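Local coordinates for protein putative sulfurtransferase dsrE (Allochromatium vinosum, PDB 2HY5) that is a putative sulfurtransferase that may take part in the oxidation of intracellular sulfur, in a complex with DsrF and DsrH, at residues M1-H14 and A118-D130. Sequence-based numbering, arbitrary orientation.
Sequences MKFALQINEGPYQH and AAIQADRLVVFGD
M1 and R124 meet where strands 2-7 and 124-128 begin: the bent thioether lays CE over one face of the guanidinium, with M1 CE 3.3 Å from R124 NH1. R124 folds at chi2 (-72°), and its NH1 bonds to D123 O, which lies almost in the guanidinium plane; NE and NH2 reach T92 and C95 carbonyls of the DsrH chain. D123 OD2 accepts K2 N at 2.8 Å, on the anti side of the carboxylate. K2 O accepts from both D123 N and R124 N, and the strands then run parallel, their short axes 16° apart, through alternating bonds such as V126 N to A4 O and N8 N to F128 O.

Side chains alternate between two faces. On one, the F3 ring slants past R124 CB and V126, F3 CD1 lying 3.8 Å from V126 CG2. L5 points the same way as V126 beside it, while L5 CD2 approaches the rim of the F128 ring, 4.3 Å from F128 CE1; helix 16-29 covers L5 and F128. On the other face, A4 CB packs against A118 of helix 113-121 and against A122, the first residue beyond it (A4 CB to A122 CB 3.7 Å). Farther along, with chi1 at -171°, trans to the amide nitrogen, the extended Q6 chain runs alongside V127, and Q6 NE2 reaches a lone pair of N8 OD1 at 2.8 Å. This bond sets the rotation of the amide; Q6 OE1 is buried with no polar partner in the model, and lies 3.8 Å from V127 CG2. Past the strands, a water joins E9 OE2 to D130 N, and E9 OE2 also binds Y21 of a DsrF chain. Helix 113-121 followed by strand 124-128, outermost in this chain and placed beside strand 2-7, completes the parallel alpha/beta sheet of this DsrE/DsrF-like family member, in strand order 4-3-2-1-5.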
loop_
_atom_site.group_PDB
_atom_site.type_symbol
_atom_site.label_atom_id
_atom_site.label_comp_id
_atom_site.label_asym_id
_atom_site.label_seq_id
_atom_site.Cartn_x
_atom_site.Cartn_y
_atom_site.Cartn_z
ATOM N N MET A 1 -6.866 19.727 -24.086
ATOM C CA MET A 1 -6.246 18.408 -24.393
ATOM C C MET A 1 -7.136 17.263 -23.924
ATOM O O MET A 1 -8.128 17.482 -23.227
ATOM C CB MET A 1 -4.876 18.293 -23.719
ATOM C CG MET A 1 -3.853 19.307 -24.201
ATOM S SD MET A 1 -2.190 18.916 -23.624
ATOM C CE MET A 1 -1.479 18.203 -25.115
ATOM N N LYS A 2 -6.773 16.046 -24.321
ATOM C CA LYS A 2 -7.512 14.841 -23.953
ATOM C C LYS A 2 -6.710 14.043 -22.923
ATOM O O LYS A 2 -5.517 13.806 -23.106
ATOM C CB LYS A 2 -7.752 13.965 -25.185
ATOM C CG LYS A 2 -8.459 14.659 -26.335
ATOM C CD LYS A 2 -8.627 13.700 -27.506
ATOM C CE LYS A 2 -9.331 14.354 -28.681
ATOM N NZ LYS A 2 -9.469 13.414 -29.829
ATOM N N PHE A 3 -7.381 13.627 -21.854
ATOM C CA PHE A 3 -6.752 12.864 -20.775
ATOM C C PHE A 3 -7.246 11.435 -20.650
ATOM O O PHE A 3 -8.408 11.138 -20.913
ATOM C CB PHE A 3 -7.028 13.522 -19.422
ATOM C CG PHE A 3 -6.253 14.774 -19.176
ATOM C CD1 PHE A 3 -4.933 14.713 -18.741
ATOM C CD2 PHE A 3 -6.844 16.017 -19.369
ATOM C CE1 PHE A 3 -4.207 15.882 -18.503
ATOM C CE2 PHE A 3 -6.129 17.188 -19.133
ATOM C CZ PHE A 3 -4.811 17.121 -18.700
ATOM N N ALA A 4 -6.339 10.562 -20.228
ATOM C CA ALA A 4 -6.660 9.171 -19.957
ATOM C C ALA A 4 -6.263 9.072 -18.487
ATOM O O ALA A 4 -5.113 9.341 -18.142
ATOM C CB ALA A 4 -5.805 8.238 -20.804
ATOM N N LEU A 5 -7.209 8.732 -17.616
ATOM C CA LEU A 5 -6.900 8.621 -16.192
ATOM C C LEU A 5 -6.953 7.169 -15.744
ATOM O O LEU A 5 -7.884 6.444 -16.078
ATOM C CB LEU A 5 -7.887 9.440 -15.356
ATOM C CG LEU A 5 -8.019 10.929 -15.689
ATOM C CD1 LEU A 5 -8.949 11.585 -14.679
ATOM C CD2 LEU A 5 -6.655 11.604 -15.668
ATOM N N GLN A 6 -5.946 6.755 -14.984
ATOM C CA GLN A 6 -5.859 5.392 -14.482
ATOM C C GLN A 6 -5.845 5.459 -12.958
ATOM O O GLN A 6 -5.078 6.230 -12.381
ATOM C CB GLN A 6 -4.572 4.734 -14.992
ATOM C CG GLN A 6 -4.472 3.235 -14.712
ATOM C CD GLN A 6 -3.106 2.675 -15.083
ATOM O OE1 GLN A 6 -2.533 3.033 -16.114
ATOM N NE2 GLN A 6 -2.599 1.758 -14.262
ATOM N N ILE A 7 -6.704 4.670 -12.316
ATOM C CA ILE A 7 -6.787 4.634 -10.857
ATOM C C ILE A 7 -6.508 3.196 -10.425
ATOM O O ILE A 7 -7.220 2.276 -10.826
ATOM C CB ILE A 7 -8.182 5.097 -10.384
ATOM C CG1 ILE A 7 -8.409 6.545 -10.845
ATOM C CG2 ILE A 7 -8.288 5.009 -8.863
ATOM C CD1 ILE A 7 -9.801 7.059 -10.621
ATOM N N ASN A 8 -5.470 3.013 -9.608
ATOM C CA ASN A 8 -5.041 1.682 -9.177
ATOM C C ASN A 8 -5.399 1.221 -7.776
ATOM O O ASN A 8 -5.078 0.089 -7.406
ATOM C CB ASN A 8 -3.520 1.554 -9.300
ATOM C CG ASN A 8 -3.007 1.897 -10.683
ATOM O OD1 ASN A 8 -3.695 1.703 -11.682
ATOM N ND2 ASN A 8 -1.775 2.380 -10.745
ATOM N N GLU A 9 -6.044 2.071 -6.992
ATOM C CA GLU A 9 -6.370 1.689 -5.627
ATOM C C GLU A 9 -7.841 1.784 -5.294
ATOM O O GLU A 9 -8.583 2.552 -5.906
ATOM C CB GLU A 9 -5.582 2.557 -4.651
ATOM C CG GLU A 9 -4.095 2.585 -4.923
ATOM C CD GLU A 9 -3.471 1.201 -4.944
ATOM O OE1 GLU A 9 -3.935 0.328 -4.180
ATOM O OE2 GLU A 9 -2.506 0.995 -5.711
ATOM N N GLY A 10 -8.244 1.005 -4.296
ATOM C CA GLY A 10 -9.626 1.001 -3.865
ATOM C C GLY A 10 -10.017 2.279 -3.147
ATOM O O GLY A 10 -9.155 3.032 -2.682
ATOM N N PRO A 11 -11.325 2.548 -3.040
ATOM C CA PRO A 11 -11.835 3.746 -2.371
ATOM C C PRO A 11 -11.541 3.747 -0.871
ATOM O O PRO A 11 -11.544 2.697 -0.225
ATOM C CB PRO A 11 -13.328 3.695 -2.676
ATOM C CG PRO A 11 -13.602 2.216 -2.707
ATOM C CD PRO A 11 -12.429 1.678 -3.485
ATOM N N TYR A 12 -11.272 4.938 -0.341
ATOM C CA TYR A 12 -10.994 5.161 1.078
ATOM C C TYR A 12 -9.656 4.650 1.598
ATOM O O TYR A 12 -8.953 5.382 2.291
ATOM C CB TYR A 12 -12.130 4.593 1.942
ATOM C CG TYR A 12 -13.489 5.169 1.590
ATOM C CD1 TYR A 12 -14.387 4.450 0.809
ATOM C CD2 TYR A 12 -13.841 6.461 1.980
ATOM C CE1 TYR A 12 -15.608 5.004 0.414
ATOM C CE2 TYR A 12 -15.055 7.027 1.595
ATOM C CZ TYR A 12 -15.932 6.292 0.810
ATOM O OH TYR A 12 -17.126 6.841 0.411
ATOM N N GLN A 13 -9.299 3.411 1.265
ATOM C CA GLN A 13 -8.036 2.833 1.732
ATOM C C GLN A 13 -6.854 3.722 1.355
ATOM O O GLN A 13 -5.942 3.921 2.148
ATOM C CB GLN A 13 -7.833 1.438 1.134
ATOM C CG GLN A 13 -6.596 0.704 1.664
ATOM C CD GLN A 13 -6.875 -0.132 2.901
ATOM O OE1 GLN A 13 -7.948 -0.048 3.502
ATOM N NE2 GLN A 13 -5.904 -0.952 3.287
ATOM N N HIS A 14 -6.870 4.233 0.128
ATOM C CA HIS A 14 -5.815 5.116 -0.364
ATOM C C HIS A 14 -6.452 6.368 -0.953
ATOM O O HIS A 14 -7.570 6.321 -1.471
ATOM C CB HIS A 14 -4.981 4.414 -1.437
ATOM C CG HIS A 14 -4.179 3.259 -0.923
ATOM N ND1 HIS A 14 -4.658 1.967 -0.899
ATOM C CD2 HIS A 14 -2.925 3.202 -0.407
ATOM C CE1 HIS A 14 -3.738 1.163 -0.396
ATOM N NE2 HIS A 14 -2.676 1.888 -0.090
ATOM N N ALA A 118 -6.924 4.055 -24.664
ATOM C CA ALA A 118 -7.052 5.427 -24.177
ATOM C C ALA A 118 -5.703 6.135 -24.149
ATOM O O ALA A 118 -5.617 7.331 -24.437
ATOM C CB ALA A 118 -7.681 5.441 -22.778
ATOM N N ALA A 119 -4.654 5.396 -23.792
ATOM C CA ALA A 119 -3.306 5.953 -23.743
ATOM C C ALA A 119 -2.883 6.387 -25.139
ATOM O O ALA A 119 -2.134 7.354 -25.302
ATOM C CB ALA A 119 -2.323 4.917 -23.194
ATOM N N ILE A 120 -3.369 5.675 -26.149
ATOM C CA ILE A 120 -3.045 6.000 -27.533
ATOM C C ILE A 120 -3.819 7.229 -28.010
ATOM O O ILE A 120 -3.260 8.107 -28.668
ATOM C CB ILE A 120 -3.373 4.817 -28.474
ATOM C CG1 ILE A 120 -2.473 3.622 -28.139
ATOM C CG2 ILE A 120 -3.199 5.240 -29.924
ATOM C CD1 ILE A 120 -2.735 2.390 -28.985
ATOM N N GLN A 121 -5.101 7.291 -27.664
ATOM C CA GLN A 121 -5.957 8.395 -28.086
ATOM C C GLN A 121 -5.767 9.693 -27.313
ATOM O O GLN A 121 -5.890 10.775 -27.882
ATOM C CB GLN A 121 -7.427 7.979 -28.001
ATOM C CG GLN A 121 -7.797 6.792 -28.878
ATOM C CD GLN A 121 -7.517 7.044 -30.347
ATOM O OE1 GLN A 121 -7.841 8.108 -30.877
ATOM N NE2 GLN A 121 -6.926 6.058 -31.018
ATOM N N ALA A 122 -5.469 9.591 -26.022
ATOM C CA ALA A 122 -5.293 10.777 -25.186
ATOM C C ALA A 122 -3.933 11.445 -25.344
ATOM O O ALA A 122 -2.964 10.828 -25.784
ATOM C CB ALA A 122 -5.526 10.421 -23.725
ATOM N N ASP A 123 -3.876 12.719 -24.982
ATOM C CA ASP A 123 -2.638 13.480 -25.062
ATOM C C ASP A 123 -1.786 13.209 -23.828
ATOM O O ASP A 123 -0.559 13.248 -23.891
ATOM C CB ASP A 123 -2.947 14.974 -25.154
ATOM C CG ASP A 123 -3.678 15.335 -26.428
ATOM O OD1 ASP A 123 -3.143 15.037 -27.518
ATOM O OD2 ASP A 123 -4.781 15.914 -26.343
ATOM N N ARG A 124 -2.445 12.926 -22.708
ATOM C CA ARG A 124 -1.747 12.657 -21.454
ATOM C C ARG A 124 -2.370 11.490 -20.696
ATOM O O ARG A 124 -3.591 11.330 -20.676
ATOM C CB ARG A 124 -1.789 13.892 -20.551
ATOM C CG ARG A 124 -1.197 15.148 -21.165
ATOM C CD ARG A 124 0.311 15.069 -21.261
ATOM N NE ARG A 124 0.874 16.323 -21.756
ATOM C CZ ARG A 124 0.947 16.659 -23.038
ATOM N NH1 ARG A 124 0.500 15.834 -23.973
ATOM N NH2 ARG A 124 1.469 17.828 -23.384
ATOM N N LEU A 125 -1.514 10.677 -20.085
ATOM C CA LEU A 125 -1.954 9.546 -19.275
ATOM C C LEU A 125 -1.531 9.875 -17.851
ATOM O O LEU A 125 -0.337 9.946 -17.550
ATOM C CB LEU A 125 -1.278 8.248 -19.717
ATOM C CG LEU A 125 -1.450 7.053 -18.769
ATOM C CD1 LEU A 125 -2.916 6.623 -18.697
ATOM C CD2 LEU A 125 -0.576 5.917 -19.256
ATOM N N VAL A 126 -2.511 10.081 -16.980
ATOM C CA VAL A 126 -2.235 10.425 -15.594
ATOM C C VAL A 126 -2.665 9.266 -14.710
ATOM O O VAL A 126 -3.847 8.922 -14.652
ATOM C CB VAL A 126 -2.981 11.713 -15.193
ATOM C CG1 VAL A 126 -2.508 12.189 -13.830
ATOM C CG2 VAL A 126 -2.739 12.789 -16.238
ATOM N N VAL A 127 -1.687 8.671 -14.033
ATOM C CA VAL A 127 -1.915 7.515 -13.175
ATOM C C VAL A 127 -1.935 7.874 -11.695
ATOM O O VAL A 127 -1.072 8.599 -11.204
ATOM C CB VAL A 127 -0.824 6.445 -13.405
ATOM C CG1 VAL A 127 -1.149 5.183 -12.600
ATOM C CG2 VAL A 127 -0.718 6.119 -14.886
ATOM N N PHE A 128 -2.933 7.354 -10.992
ATOM C CA PHE A 128 -3.079 7.605 -9.567
ATOM C C PHE A 128 -3.021 6.275 -8.845
ATOM O O PHE A 128 -3.834 5.389 -9.096
ATOM C CB PHE A 128 -4.413 8.299 -9.280
ATOM C CG PHE A 128 -4.510 9.687 -9.853
ATOM C CD1 PHE A 128 -4.860 9.883 -11.188
ATOM C CD2 PHE A 128 -4.210 10.796 -9.068
ATOM C CE1 PHE A 128 -4.910 11.168 -11.735
ATOM C CE2 PHE A 128 -4.255 12.092 -9.606
ATOM C CZ PHE A 128 -4.605 12.274 -10.942
ATOM N N GLY A 129 -2.054 6.129 -7.950
ATOM C CA GLY A 129 -1.930 4.879 -7.230
ATOM C C GLY A 129 -1.243 5.048 -5.896
ATOM O O GLY A 129 -1.337 6.103 -5.270
ATOM N N ASP A 130 -0.543 3.997 -5.477
ATOM C CA ASP A 130 0.185 3.979 -4.209
ATOM C C ASP A 130 1.683 4.040 -4.437
ATOM O O ASP A 130 2.278 2.979 -4.734
ATOM C CB ASP A 130 -0.149 2.712 -3.429
ATOM C CG ASP A 130 -1.596 2.651 -3.038
ATOM O OD1 ASP A 130 -2.048 1.572 -2.597
ATOM O OD2 ASP A 130 -2.280 3.690 -3.161
ATOM O OXT ASP A 130 2.248 5.144 -4.318
HETATM O O HOH W 1 -7.082 11.395 -30.162
HETATM O O HOH W 2 -0.581 1.662 -7.559
#